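PDB 3E13: putative iron-uptake ABC transport system,periplasmic iron-binding protein from Campylobacter jejuni, which binds ferric iron in the periplasm and probably delivers it to an ABC transporter for uptake into the cell. Local coordinates for residues Ala103-Tyr108 against Met196-Ile201; Ala107-Thr112 against Gly216-Ile221; Val135-Thr140 against Arg180-Gln185; Lys120-Leu125 against Ile222-Asp227. All blocks are in the same frame, centred on the assembly; numbering follows the deposited sequence.

Contact 1 (Ala103-Tyr108 against Met196-Ile201); sequences ARIIAY and MNTYYI. With FE (Fe (III) ion), chain B.
Ile105 and Met196 form a hydrogen-bonded antiparallel pair in the central mixed sheet of this periplasmic binding protein fold, where strand 97-109 runs beside the end of strand 193-197. Ile105 N donates to Met196 O at 2.8 Å, and Met196 N answers to Ile105 O. The ladder closes with Thr198 N on Ala103 O at 2.9 Å, just where strand 193-197 gives way to helix 198-205. On the Ile105 face the two side chains run side by side in the same direction, with Ile105 CD1 3.9 Å from Met196 CG. Met196 CG sits between its backbone N and carbonyl carbon (chi1 65°), and from there the sulfur SD comes down on Ala107 CB at 3.6 Å, while Ile201 adds its CD1 to the same apolar patch. The other face carries the polar pair Arg104 and Asn197. Arg104 NH1 makes a weak bond of 2.9 Å to Asn197 OD1, the guanidinium and amide planes standing 78° apart; the stronger partner of NH1 is Asp179, in a salt bridge, and Asp179 also accepts from Asn197 N. The Asn197 amide belongs in turn to the second shell of the metal: Asn197 ND2 donates within its own plane to Tyr199 OH at 2.9 Å, and would be expected to stabilise negative charge on that oxygen. Tyr199 and Tyr200 bind the ferric ion together with Tyr12, Tyr143 and His11. The iron lies at the edge of the Tyr199 ring, in its plane, 2.1 Å from Tyr199 OH.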
loop_
_atom_site.group_PDB
_atom_site.type_symbol
_atom_site.label_atom_id
_atom_site.label_comp_id
_atom_site.label_asym_id
_atom_site.label_seq_id
_atom_site.Cartn_x
_atom_site.Cartn_y
_atom_site.Cartn_z
ATOM N N ALA A 103 -5.447 -1.767 4.078
ATOM C CA ALA A 103 -6.717 -1.209 3.680
ATOM C C ALA A 103 -6.612 0.330 3.685
ATOM O O ALA A 103 -6.031 0.896 4.618
ATOM C CB ALA A 103 -7.809 -1.671 4.649
ATOM N N ARG A 104 -7.146 0.974 2.638
ATOM C CA ARG A 104 -7.132 2.411 2.543
ATOM C C ARG A 104 -8.505 2.890 3.046
ATOM O O ARG A 104 -9.552 2.678 2.403
ATOM C CB ARG A 104 -6.814 2.880 1.126
ATOM C CG ARG A 104 -6.413 4.344 1.081
ATOM C CD ARG A 104 -5.475 4.638 -0.020
ATOM N NE ARG A 104 -4.897 5.979 0.050
ATOM C CZ ARG A 104 -3.888 6.343 0.851
ATOM N NH1 ARG A 104 -3.378 5.473 1.697
ATOM N NH2 ARG A 104 -3.408 7.589 0.861
ATOM N N ILE A 105 -8.474 3.509 4.220
ATOM C CA ILE A 105 -9.695 3.880 4.935
ATOM C C ILE A 105 -9.836 5.362 5.075
ATOM O O ILE A 105 -8.988 6.142 4.580
ATOM C CB ILE A 105 -9.744 3.147 6.317
ATOM C CG1 ILE A 105 -8.513 3.437 7.183
ATOM C CG2 ILE A 105 -9.794 1.598 6.042
ATOM C CD1 ILE A 105 -8.442 4.829 7.770
ATOM N N ILE A 106 -10.904 5.791 5.730
ATOM C CA ILE A 106 -11.104 7.229 5.977
ATOM C C ILE A 106 -11.002 7.398 7.497
ATOM O O ILE A 106 -11.751 6.771 8.256
ATOM C CB ILE A 106 -12.447 7.708 5.453
ATOM C CG1 ILE A 106 -12.565 7.520 3.946
ATOM C CG2 ILE A 106 -12.676 9.214 5.797
ATOM C CD1 ILE A 106 -14.012 7.600 3.419
ATOM N N ALA A 107 -10.054 8.209 7.941
ATOM C CA ALA A 107 -9.823 8.399 9.373
ATOM C C ALA A 107 -10.468 9.710 9.825
ATOM O O ALA A 107 -10.465 10.691 9.065
ATOM C CB ALA A 107 -8.331 8.361 9.709
ATOM N N TYR A 108 -11.056 9.698 11.030
ATOM C CA TYR A 108 -11.597 10.923 11.661
ATOM C C TYR A 108 -10.995 11.084 13.064
ATOM O O TYR A 108 -10.351 10.168 13.563
ATOM C CB TYR A 108 -13.112 10.903 11.708
ATOM C CG TYR A 108 -13.682 9.779 12.519
ATOM C CD1 TYR A 108 -14.100 9.982 13.821
ATOM C CD2 TYR A 108 -13.819 8.517 11.980
ATOM C CE1 TYR A 108 -14.619 8.939 14.557
ATOM C CE2 TYR A 108 -14.357 7.481 12.713
ATOM C CZ TYR A 108 -14.716 7.698 14.017
ATOM O OH TYR A 108 -15.258 6.655 14.787
ATOM N N MET A 196 -6.210 7.406 4.340
ATOM C CA MET A 196 -4.967 6.802 4.787
ATOM C C MET A 196 -5.037 5.274 4.982
ATOM O O MET A 196 -6.110 4.721 5.165
ATOM C CB MET A 196 -4.480 7.457 6.099
ATOM C CG MET A 196 -5.404 7.243 7.312
ATOM S SD MET A 196 -4.852 8.009 8.853
ATOM C CE MET A 196 -3.319 7.223 9.043
ATOM N N ASN A 197 -3.881 4.618 4.992
ATOM C CA ASN A 197 -3.801 3.179 5.165
ATOM C C ASN A 197 -3.838 2.824 6.652
ATOM O O ASN A 197 -3.382 3.566 7.548
ATOM C CB ASN A 197 -2.530 2.587 4.555
ATOM C CG ASN A 197 -2.520 2.585 3.041
ATOM O OD1 ASN A 197 -3.578 2.648 2.371
ATOM N ND2 ASN A 197 -1.310 2.479 2.472
ATOM N N THR A 198 -4.437 1.682 6.933
ATOM C CA THR A 198 -4.659 1.252 8.284
ATOM C C THR A 198 -3.395 1.108 9.121
ATOM O O THR A 198 -3.371 1.479 10.313
ATOM C CB THR A 198 -5.364 -0.115 8.294
ATOM O OG1 THR A 198 -4.773 -0.999 7.306
ATOM C CG2 THR A 198 -6.844 -0.035 7.955
ATOM N N TYR A 199 -2.348 0.531 8.527
ATOM C CA TYR A 199 -1.130 0.236 9.286
ATOM C C TYR A 199 -0.489 1.485 9.864
ATOM O O TYR A 199 0.143 1.442 10.885
ATOM C CB TYR A 199 -0.124 -0.608 8.481
ATOM C CG TYR A 199 0.287 0.022 7.210
ATOM C CD1 TYR A 199 1.360 0.891 7.177
ATOM C CD2 TYR A 199 -0.438 -0.196 6.043
ATOM C CE1 TYR A 199 1.690 1.535 6.033
ATOM C CE2 TYR A 199 -0.102 0.449 4.874
ATOM C CZ TYR A 199 0.967 1.291 4.867
ATOM O OH TYR A 199 1.312 1.980 3.708
ATOM N N TYR A 200 -0.667 2.633 9.198
ATOM C CA TYR A 200 -0.098 3.863 9.766
ATOM C C TYR A 200 -0.705 4.198 11.118
ATOM O O TYR A 200 -0.012 4.769 11.966
ATOM C CB TYR A 200 -0.267 5.091 8.837
ATOM C CG TYR A 200 0.597 4.963 7.587
ATOM C CD1 TYR A 200 1.967 4.957 7.682
ATOM C CD2 TYR A 200 0.023 4.878 6.306
ATOM C CE1 TYR A 200 2.771 4.838 6.540
ATOM C CE2 TYR A 200 0.792 4.719 5.195
ATOM C CZ TYR A 200 2.153 4.705 5.295
ATOM O OH TYR A 200 2.955 4.577 4.218
ATOM N N ILE A 201 -1.989 3.868 11.340
ATOM C CA ILE A 201 -2.608 4.132 12.644
ATOM C C ILE A 201 -1.896 3.301 13.711
ATOM O O ILE A 201 -1.599 3.794 14.794
ATOM C CB ILE A 201 -4.149 3.845 12.637
ATOM C CG1 ILE A 201 -4.809 4.769 11.623
ATOM C CG2 ILE A 201 -4.737 3.961 14.043
ATOM C CD1 ILE A 201 -6.250 4.484 11.380
HETATM FE FE FE B . 3.129 2.875 3.256
#

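Contact 2 (Ala107-Thr112 against Gly216-Ile221); sequences AYNKNT and GNSLGI
The Tyr108 ring lies with one face over the backbone of Gly220, a CH-pi contact in which Gly220 CA stands 4.0 Å from the ring centroid. With no side chain on Gly220 to intervene, the ring rests directly on the main chain; with CG between the backbone N and the carbonyl carbon (chi1 62°), its end comes over Gly220. At the ring's edge, in its plane, a water joins Tyr108 OH (2.7 Å) to Ile221 O. Beneath the ring, Tyr108 and Gly220 are a hydrogen-bonded antiparallel pair, Tyr108 N to Gly220 O at 3.0 Å and Gly220 N to Tyr108 O at 2.8 Å, and Lys110 N extends the ladder to Ser218 O. The strand then ends in a type I turn, where Asn109 O accepts from both Thr112 N and Thr112 OG1. Lys110, extended beyond CG, runs back across residues 217-219 until its CE lies 3.2 Å from Asn217 O. Its ammonium donates to three waters, and these donate to the carbonyls of Gly216, Asn217 and Leu219, so Lys110 NZ is linked through water to the helix-to-strand junction. On the side away from the Tyr108 ring, Leu219 packs against Ala183 and Val186 of helix 179-188 and Ile201 of helix 198-205, while the ring itself touches Phe193. Strand 97-109 lies between strands 219-222 and 193-197, with both helices on the Leu219 face.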
loop_
_atom_site.group_PDB
_atom_site.type_symbol
_atom_site.label_atom_id
_atom_site.label_comp_id
_atom_site.label_asym_id
_atom_site.label_seq_id
_atom_site.Cartn_x
_atom_site.Cartn_y
_atom_site.Cartn_z
ATOM N N ALA A 107 -10.054 8.209 7.941
ATOM C CA ALA A 107 -9.823 8.399 9.373
ATOM C C ALA A 107 -10.468 9.710 9.825
ATOM O O ALA A 107 -10.465 10.691 9.065
ATOM C CB ALA A 107 -8.331 8.361 9.709
ATOM N N TYR A 108 -11.056 9.698 11.030
ATOM C CA TYR A 108 -11.597 10.923 11.661
ATOM C C TYR A 108 -10.995 11.084 13.064
ATOM O O TYR A 108 -10.351 10.168 13.563
ATOM C CB TYR A 108 -13.112 10.903 11.708
ATOM C CG TYR A 108 -13.682 9.779 12.519
ATOM C CD1 TYR A 108 -14.100 9.982 13.821
ATOM C CD2 TYR A 108 -13.819 8.517 11.980
ATOM C CE1 TYR A 108 -14.619 8.939 14.557
ATOM C CE2 TYR A 108 -14.357 7.481 12.713
ATOM C CZ TYR A 108 -14.716 7.698 14.017
ATOM O OH TYR A 108 -15.258 6.655 14.787
ATOM N N ASN A 109 -11.241 12.233 13.694
ATOM C CA ASN A 109 -10.767 12.487 15.052
ATOM C C ASN A 109 -11.824 12.016 16.051
ATOM O O ASN A 109 -12.881 12.647 16.224
ATOM C CB ASN A 109 -10.473 13.987 15.226
ATOM C CG ASN A 109 -9.668 14.285 16.460
ATOM O OD1 ASN A 109 -8.673 15.068 16.428
ATOM N ND2 ASN A 109 -10.056 13.699 17.547
ATOM N N LYS A 110 -11.565 10.883 16.682
ATOM C CA LYS A 110 -12.522 10.284 17.591
ATOM C C LYS A 110 -12.562 10.998 18.965
ATOM O O LYS A 110 -13.358 10.619 19.842
ATOM C CB LYS A 110 -12.251 8.784 17.691
ATOM C CG LYS A 110 -11.075 8.446 18.510
ATOM C CD LYS A 110 -10.845 6.938 18.599
ATOM C CE LYS A 110 -9.564 6.591 19.223
ATOM N NZ LYS A 110 -9.359 5.073 19.435
ATOM N N ASN A 111 -11.690 11.995 19.161
ATOM C CA ASN A 111 -11.757 12.876 20.316
ATOM C C ASN A 111 -12.543 14.142 20.023
ATOM O O ASN A 111 -12.491 15.103 20.781
ATOM C CB ASN A 111 -10.354 13.104 20.910
ATOM C CG ASN A 111 -9.720 11.792 21.375
ATOM O OD1 ASN A 111 -10.439 10.842 21.805
ATOM N ND2 ASN A 111 -8.411 11.711 21.303
ATOM N N THR A 112 -13.330 14.116 18.936
ATOM C CA THR A 112 -14.338 15.119 18.639
ATOM C C THR A 112 -15.676 14.445 18.440
ATOM O O THR A 112 -15.759 13.204 18.231
ATOM C CB THR A 112 -14.005 15.910 17.360
ATOM O OG1 THR A 112 -14.111 15.054 16.215
ATOM C CG2 THR A 112 -12.609 16.443 17.392
ATOM N N GLY A 216 -1.786 9.203 16.647
ATOM C CA GLY A 216 -2.417 7.928 16.367
ATOM C C GLY A 216 -3.576 7.655 17.301
ATOM O O GLY A 216 -4.616 7.105 16.891
ATOM N N ASN A 217 -3.448 8.132 18.524
ATOM C CA ASN A 217 -4.472 7.849 19.549
ATOM C C ASN A 217 -5.780 8.629 19.286
ATOM O O ASN A 217 -6.854 8.221 19.787
ATOM C CB ASN A 217 -3.976 8.136 20.964
ATOM C CG ASN A 217 -3.110 7.010 21.555
ATOM O OD1 ASN A 217 -2.973 5.945 20.979
ATOM N ND2 ASN A 217 -2.482 7.292 22.721
ATOM N N SER A 218 -5.722 9.696 18.490
ATOM C CA SER A 218 -6.868 10.490 18.145
ATOM C C SER A 218 -7.705 9.934 17.003
ATOM O O SER A 218 -8.767 10.454 16.731
ATOM C CB SER A 218 -6.413 11.918 17.825
ATOM O OG SER A 218 -5.862 12.018 16.499
ATOM N N LEU A 219 -7.204 8.902 16.310
ATOM C CA LEU A 219 -7.836 8.425 15.067
ATOM C C LEU A 219 -8.892 7.359 15.251
ATOM O O LEU A 219 -8.622 6.324 15.869
ATOM C CB LEU A 219 -6.792 7.980 14.062
ATOM C CG LEU A 219 -5.708 9.029 13.784
ATOM C CD1 LEU A 219 -4.594 8.379 12.910
ATOM C CD2 LEU A 219 -6.229 10.234 13.141
ATOM N N GLY A 220 -10.086 7.620 14.709
ATOM C CA GLY A 220 -11.079 6.597 14.450
ATOM C C GLY A 220 -11.092 6.173 12.972
ATOM O O GLY A 220 -10.743 6.952 12.105
ATOM N N ILE A 221 -11.539 4.953 12.702
ATOM C CA ILE A 221 -11.537 4.411 11.347
ATOM C C ILE A 221 -12.958 4.285 10.840
ATOM O O ILE A 221 -13.806 3.652 11.487
ATOM C CB ILE A 221 -10.900 3.015 11.324
ATOM C CG1 ILE A 221 -9.441 3.107 11.798
ATOM C CG2 ILE A 221 -11.069 2.389 9.907
ATOM C CD1 ILE A 221 -8.706 1.708 11.855
HETATM O O HOH W 1 -15.634 4.389 13.429
HETATM O O HOH W 2 -6.885 5.724 20.960
HETATM O O HOH W 3 -6.731 5.100 17.572
HETATM O O HOH W 4 -9.740 3.863 16.723
HETATM O O HOH W 5 -7.136 8.949 22.716
#

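Contact 3 (Val135-Thr140 against Arg180-Gln185); sequences VMRSAT and RDQARQ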
loop_
_atom_site.group_PDB
_atom_site.type_symbol
_atom_site.label_atom_id
_atom_site.label_comp_id
_atom_site.label_asym_id
_atom_site.label_seq_id
_atom_site.Cartn_x
_atom_site.Cartn_y
_atom_site.Cartn_z
ATOM N N VAL A 135 -8.506 15.631 3.653
ATOM C CA VAL A 135 -7.110 15.673 3.231
ATOM C C VAL A 135 -6.701 14.320 2.607
ATOM O O VAL A 135 -7.126 13.252 3.059
ATOM C CB VAL A 135 -6.123 16.064 4.383
ATOM C CG1 VAL A 135 -6.280 17.553 4.725
ATOM C CG2 VAL A 135 -6.374 15.250 5.640
ATOM N N MET A 136 -5.853 14.401 1.594
ATOM C CA MET A 136 -5.321 13.254 0.912
ATOM C C MET A 136 -3.988 13.667 0.361
ATOM O O MET A 136 -3.815 14.809 -0.052
ATOM C CB MET A 136 -6.240 12.804 -0.218
ATOM C CG MET A 136 -5.808 11.473 -0.848
ATOM S SD MET A 136 -7.008 10.863 -2.066
ATOM C CE MET A 136 -6.360 11.554 -3.541
ATOM N N ARG A 137 -3.065 12.726 0.338
ATOM C CA ARG A 137 -1.761 12.943 -0.277
ATOM C C ARG A 137 -1.844 13.066 -1.796
ATOM O O ARG A 137 -2.900 12.875 -2.429
ATOM C CB ARG A 137 -0.841 11.826 0.093
ATOM C CG ARG A 137 -1.088 10.517 -0.596
ATOM C CD ARG A 137 -0.315 9.400 -0.031
ATOM N NE ARG A 137 1.132 9.591 -0.138
ATOM C CZ ARG A 137 2.045 8.898 0.534
ATOM N NH1 ARG A 137 1.697 7.961 1.430
ATOM N NH2 ARG A 137 3.317 9.142 0.350
ATOM N N SER A 138 -0.687 13.360 -2.384
ATOM C CA SER A 138 -0.616 13.580 -3.818
ATOM C C SER A 138 -1.264 12.479 -4.628
ATOM O O SER A 138 -1.187 11.311 -4.288
ATOM C CB SER A 138 0.840 13.675 -4.250
ATOM O OG SER A 138 0.909 14.046 -5.629
ATOM N N ALA A 139 -1.878 12.890 -5.723
ATOM C CA ALA A 139 -2.358 11.973 -6.756
ATOM C C ALA A 139 -1.270 11.130 -7.393
ATOM O O ALA A 139 -1.553 10.079 -7.984
ATOM C CB ALA A 139 -3.077 12.783 -7.853
ATOM N N THR A 140 -0.033 11.601 -7.339
ATOM C CA THR A 140 1.065 10.824 -7.904
ATOM C C THR A 140 1.540 9.680 -6.976
ATOM O O THR A 140 2.358 8.849 -7.374
ATOM C CB THR A 140 2.256 11.749 -8.211
ATOM O OG1 THR A 140 2.822 12.235 -7.003
ATOM C CG2 THR A 140 1.821 12.946 -8.986
ATOM N N ARG A 180 0.842 9.791 7.219
ATOM C CA ARG A 180 1.012 10.190 8.608
ATOM C C ARG A 180 0.834 11.699 8.783
ATOM O O ARG A 180 0.449 12.180 9.857
ATOM C CB ARG A 180 2.351 9.736 9.131
ATOM C CG ARG A 180 2.435 8.240 9.314
ATOM C CD ARG A 180 3.754 7.759 9.662
ATOM N NE ARG A 180 4.490 7.629 8.433
ATOM C CZ ARG A 180 5.533 6.855 8.243
ATOM N NH1 ARG A 180 5.994 6.091 9.217
ATOM N NH2 ARG A 180 6.085 6.826 7.035
ATOM N N ASP A 181 1.203 12.460 7.747
ATOM C CA ASP A 181 0.978 13.899 7.759
ATOM C C ASP A 181 -0.508 14.271 7.656
ATOM O O ASP A 181 -0.995 15.158 8.379
ATOM C CB ASP A 181 1.842 14.545 6.661
ATOM C CG ASP A 181 3.298 14.171 6.798
ATOM O OD1 ASP A 181 3.867 14.495 7.851
ATOM O OD2 ASP A 181 3.952 13.536 5.930
ATOM N N GLN A 182 -1.263 13.582 6.799
ATOM C CA GLN A 182 -2.690 13.751 6.723
ATOM C C GLN A 182 -3.301 13.400 8.082
ATOM O O GLN A 182 -4.178 14.096 8.549
ATOM C CB GLN A 182 -3.303 12.871 5.626
ATOM C CG GLN A 182 -3.190 13.539 4.214
ATOM C CD GLN A 182 -1.899 13.209 3.520
ATOM O OE1 GLN A 182 -1.096 14.100 3.063
ATOM N NE2 GLN A 182 -1.656 11.959 3.407
ATOM N N ALA A 183 -2.789 12.351 8.727
ATOM C CA ALA A 183 -3.313 11.981 10.040
ATOM C C ALA A 183 -3.096 13.108 11.062
ATOM O O ALA A 183 -3.948 13.372 11.919
ATOM C CB ALA A 183 -2.615 10.715 10.545
ATOM N N ARG A 184 -1.931 13.725 11.005
ATOM C CA ARG A 184 -1.641 14.830 11.921
ATOM C C ARG A 184 -2.619 15.972 11.660
ATOM O O ARG A 184 -3.074 16.629 12.614
ATOM C CB ARG A 184 -0.204 15.334 11.777
ATOM C CG ARG A 184 0.256 16.336 12.887
ATOM C CD ARG A 184 1.518 17.124 12.453
ATOM N NE ARG A 184 1.960 18.151 13.414
ATOM C CZ ARG A 184 2.728 19.230 13.111
ATOM N NH1 ARG A 184 3.170 19.454 11.859
ATOM N NH2 ARG A 184 3.043 20.100 14.072
ATOM N N GLN A 185 -2.935 16.242 10.398
ATOM C CA GLN A 185 -3.903 17.279 10.094
ATOM C C GLN A 185 -5.251 17.006 10.750
ATOM O O GLN A 185 -5.885 17.909 11.253
ATOM C CB GLN A 185 -4.076 17.466 8.605
ATOM C CG GLN A 185 -2.896 18.107 7.933
ATOM C CD GLN A 185 -3.088 18.303 6.427
ATOM O OE1 GLN A 185 -3.282 19.450 5.928
ATOM N NE2 GLN A 185 -2.997 17.220 5.679
#
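Val135, at the end of the short strand 134-135, turns its side chain to helix 179-188 and meets two glutamines one helical turn apart. Its CB lies 3.9 Å from Gln182 CG, the two side chains sliding past each other in opposite directions. The two methyls divide the work: Val135 CG2 approaches the backbone oxygen Gln182 O at 3.8 Å, while CG1 crosses obliquely to the terminal amide of Gln185, 3.7 Å from its CD. Met136 sends its side chain away from the helix, to Val195 and Ser144, and offers mainly backbone, its carbonyl carbon C lying 3.8 Å from Gln182 CD. Gln182 is bent at chi2 (88°), which swings its amide along the chain to Arg137, whose N is 3.4 Å from Gln182 CD. The rest of Arg137 leads away: NH1 forms a salt bridge with Asp179, at the start of the same helix, and the side chain passes close to Tyr143. At the Val135 end the chemistry is therefore that of packing, with Val135 CB and both its methyls set against the side chains of Gln182 and Gln185. Charge gathers instead at the other end, where the nearest side-chain atom of Arg137 is about 6 Å from the ferric ion; its charge, though shared with Asp179, may influence the electrostatics around the iron-bound tyrosines.

Contact 4 (Lys120-Leu125 against Ile222-Asp227); sequences KNYEDL and IFPNQD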
loop_
_atom_site.group_PDB
_atom_site.type_symbol
_atom_site.label_atom_id
_atom_site.label_comp_id
_atom_site.label_asym_id
_atom_site.label_seq_id
_atom_site.Cartn_x
_atom_site.Cartn_y
_atom_site.Cartn_z
ATOM N N LYS A 120 -19.697 7.399 4.336
ATOM C CA LYS A 120 -19.804 5.947 4.382
ATOM C C LYS A 120 -19.041 5.209 3.225
ATOM O O LYS A 120 -18.529 4.146 3.439
ATOM C CB LYS A 120 -21.288 5.543 4.340
ATOM C CG LYS A 120 -22.093 5.939 5.562
ATOM C CD LYS A 120 -21.892 4.951 6.656
ATOM C CE LYS A 120 -22.585 5.364 7.970
ATOM N NZ LYS A 120 -22.109 4.451 9.058
ATOM N N ASN A 121 -18.968 5.828 2.038
ATOM C CA ASN A 121 -18.411 5.243 0.838
ATOM C C ASN A 121 -17.342 6.167 0.268
ATOM O O ASN A 121 -17.370 7.349 0.548
ATOM C CB ASN A 121 -19.527 5.109 -0.202
ATOM C CG ASN A 121 -20.676 4.233 0.305
ATOM O OD1 ASN A 121 -20.451 3.123 0.774
ATOM N ND2 ASN A 121 -21.915 4.746 0.239
ATOM N N TYR A 122 -16.456 5.623 -0.541
ATOM C CA TYR A 122 -15.427 6.438 -1.241
ATOM C C TYR A 122 -16.073 7.593 -1.934
ATOM O O TYR A 122 -15.515 8.694 -1.893
ATOM C CB TYR A 122 -14.517 5.618 -2.177
ATOM C CG TYR A 122 -13.689 4.617 -1.405
ATOM C CD1 TYR A 122 -13.996 3.270 -1.435
ATOM C CD2 TYR A 122 -12.655 5.041 -0.546
ATOM C CE1 TYR A 122 -13.265 2.338 -0.679
ATOM C CE2 TYR A 122 -11.919 4.132 0.217
ATOM C CZ TYR A 122 -12.220 2.761 0.115
ATOM O OH TYR A 122 -11.575 1.889 0.910
ATOM N N GLU A 123 -17.259 7.372 -2.522
ATOM C CA GLU A 123 -17.959 8.385 -3.317
ATOM C C GLU A 123 -18.218 9.638 -2.493
ATOM O O GLU A 123 -18.172 10.770 -2.990
ATOM C CB GLU A 123 -19.287 7.792 -3.811
ATOM C CG GLU A 123 -20.272 8.813 -4.332
ATOM C CD GLU A 123 -21.576 8.172 -4.781
ATOM O OE1 GLU A 123 -21.947 7.095 -4.262
ATOM O OE2 GLU A 123 -22.240 8.809 -5.625
ATOM N N ASP A 124 -18.458 9.444 -1.217
ATOM C CA ASP A 124 -18.845 10.547 -0.353
ATOM C C ASP A 124 -17.708 11.570 -0.173
ATOM O O ASP A 124 -17.953 12.736 0.122
ATOM C CB ASP A 124 -19.312 10.008 0.995
ATOM C CG ASP A 124 -20.541 9.150 0.901
ATOM O OD1 ASP A 124 -21.397 9.431 0.018
ATOM O OD2 ASP A 124 -20.755 8.169 1.702
ATOM N N LEU A 125 -16.448 11.134 -0.301
ATOM C CA LEU A 125 -15.320 12.068 -0.191
ATOM C C LEU A 125 -15.389 13.219 -1.187
ATOM O O LEU A 125 -14.758 14.265 -0.960
ATOM C CB LEU A 125 -14.001 11.358 -0.405
ATOM C CG LEU A 125 -13.648 10.335 0.676
ATOM C CD1 LEU A 125 -12.587 9.386 0.105
ATOM C CD2 LEU A 125 -13.106 11.053 1.875
ATOM N N ILE A 222 -13.185 4.795 9.643
ATOM C CA ILE A 222 -14.309 4.365 8.800
ATOM C C ILE A 222 -13.778 3.386 7.778
ATOM O O ILE A 222 -12.942 3.753 6.968
ATOM C CB ILE A 222 -14.933 5.587 8.084
ATOM C CG1 ILE A 222 -15.448 6.620 9.116
ATOM C CG2 ILE A 222 -15.995 5.180 7.117
ATOM C CD1 ILE A 222 -15.680 8.008 8.588
ATOM N N PHE A 223 -14.262 2.163 7.790
ATOM C CA PHE A 223 -14.018 1.237 6.694
ATOM C C PHE A 223 -15.019 1.531 5.572
ATOM O O PHE A 223 -16.214 1.282 5.740
ATOM C CB PHE A 223 -14.188 -0.188 7.206
ATOM C CG PHE A 223 -13.086 -0.610 8.144
ATOM C CD1 PHE A 223 -13.311 -0.737 9.495
ATOM C CD2 PHE A 223 -11.831 -0.910 7.643
ATOM C CE1 PHE A 223 -12.279 -1.088 10.351
ATOM C CE2 PHE A 223 -10.799 -1.293 8.498
ATOM C CZ PHE A 223 -11.045 -1.367 9.852
ATOM N N PRO A 224 -14.602 2.136 4.458
ATOM C CA PRO A 224 -15.596 2.544 3.485
ATOM C C PRO A 224 -16.328 1.378 2.833
ATOM O O PRO A 224 -15.801 0.271 2.684
ATOM C CB PRO A 224 -14.791 3.384 2.473
ATOM C CG PRO A 224 -13.604 3.848 3.286
ATOM C CD PRO A 224 -13.271 2.629 4.086
ATOM N N ASN A 225 -17.541 1.691 2.447
ATOM C CA ASN A 225 -18.386 0.862 1.592
ATOM C C ASN A 225 -18.908 -0.417 2.239
ATOM O O ASN A 225 -19.114 -1.419 1.549
ATOM C CB ASN A 225 -17.690 0.590 0.253
ATOM C CG ASN A 225 -17.518 1.852 -0.595
ATOM O OD1 ASN A 225 -16.745 2.721 -0.244
ATOM N ND2 ASN A 225 -18.238 1.931 -1.734
ATOM N N GLN A 226 -19.054 -0.402 3.549
ATOM C CA GLN A 226 -19.544 -1.567 4.282
ATOM C C GLN A 226 -20.946 -1.967 3.877
ATOM O O GLN A 226 -21.298 -3.147 4.007
ATOM C CB GLN A 226 -19.468 -1.343 5.782
ATOM C CG GLN A 226 -18.069 -1.229 6.347
ATOM C CD GLN A 226 -17.200 -2.349 5.949
ATOM O OE1 GLN A 226 -17.395 -3.480 6.454
ATOM N NE2 GLN A 226 -16.256 -2.108 4.994
ATOM N N ASP A 227 -21.733 -1.018 3.387
ATOM C CA ASP A 227 -23.112 -1.342 2.981
ATOM C C ASP A 227 -23.178 -1.968 1.600
ATOM O O ASP A 227 -24.268 -2.376 1.154
ATOM C CB ASP A 227 -24.024 -0.106 3.027
ATOM C CG ASP A 227 -24.067 0.564 4.384
ATOM O OD1 ASP A 227 -24.257 -0.145 5.371
ATOM O OD2 ASP A 227 -23.915 1.815 4.519
HETATM O O HOH W 6 -19.130 2.165 5.369
HETATM O O HOH W 7 -18.151 4.615 -3.357
#
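Two loops meet beside the central sheet, Lys120-Leu125 leading into a helical turn and Ile222-Asp227 leaving strand 219-222, and Asn225 joins them. Its N donates almost straight to Lys120 O (2.8 Å, 176° at the hydrogen), in the carbonyl plane. With CG beside the backbone N (chi1 -67°), its side chain reaches back so that Asn225 OD1 accepts Tyr122 N at 2.9 Å, while ND2 shares a water with Glu123 N. One residue earlier, Pro224 lies over a face of the Tyr122 ring, a CH-pi contact with Pro224 CB 3.6 Å from the ring centroid; Pro224 CG adds a contact of 3.5 Å to Tyr122 CE2. The ring is fixed at its far end too, because Tyr122 OH hydrogen-bonds to Arg104 O and His232 N. Within the first loop, Asp124 OD2 takes both Lys120 N (2.9 Å) and Asn121 N (3.0 Å), bringing the carboxylate back to the start of the turn. The whole is loop-to-loop packing, combining a side-chain-to-main-chain hydrogen bond with a proline-aromatic CH-pi contact, beside strands 97-109 and 219-222 of the solute-binding protein's sheet.

In the fold
From the N terminus, strand 97-109 supplies the first segment of contact 1 and, overlapping it, that of contact 2; the loop 120-125 of contact 4 and the loop 135-140 of contact 3 follow. Contact 3 closes first, at helix 179-188, and its loop is nested inside those of the other three. Contact 1 closes next at 196-201, then contact 2 at 216-221 and contact 4 at 222-227. Contact 4 crosses both contact 1 and contact 2. Together they bind strand 97-109 to strands 193-197 and 219-222, and tie helix 179-188 and two loops to that sheet. Ile105 packs on Ile221, physically joining contacts 1 and 2.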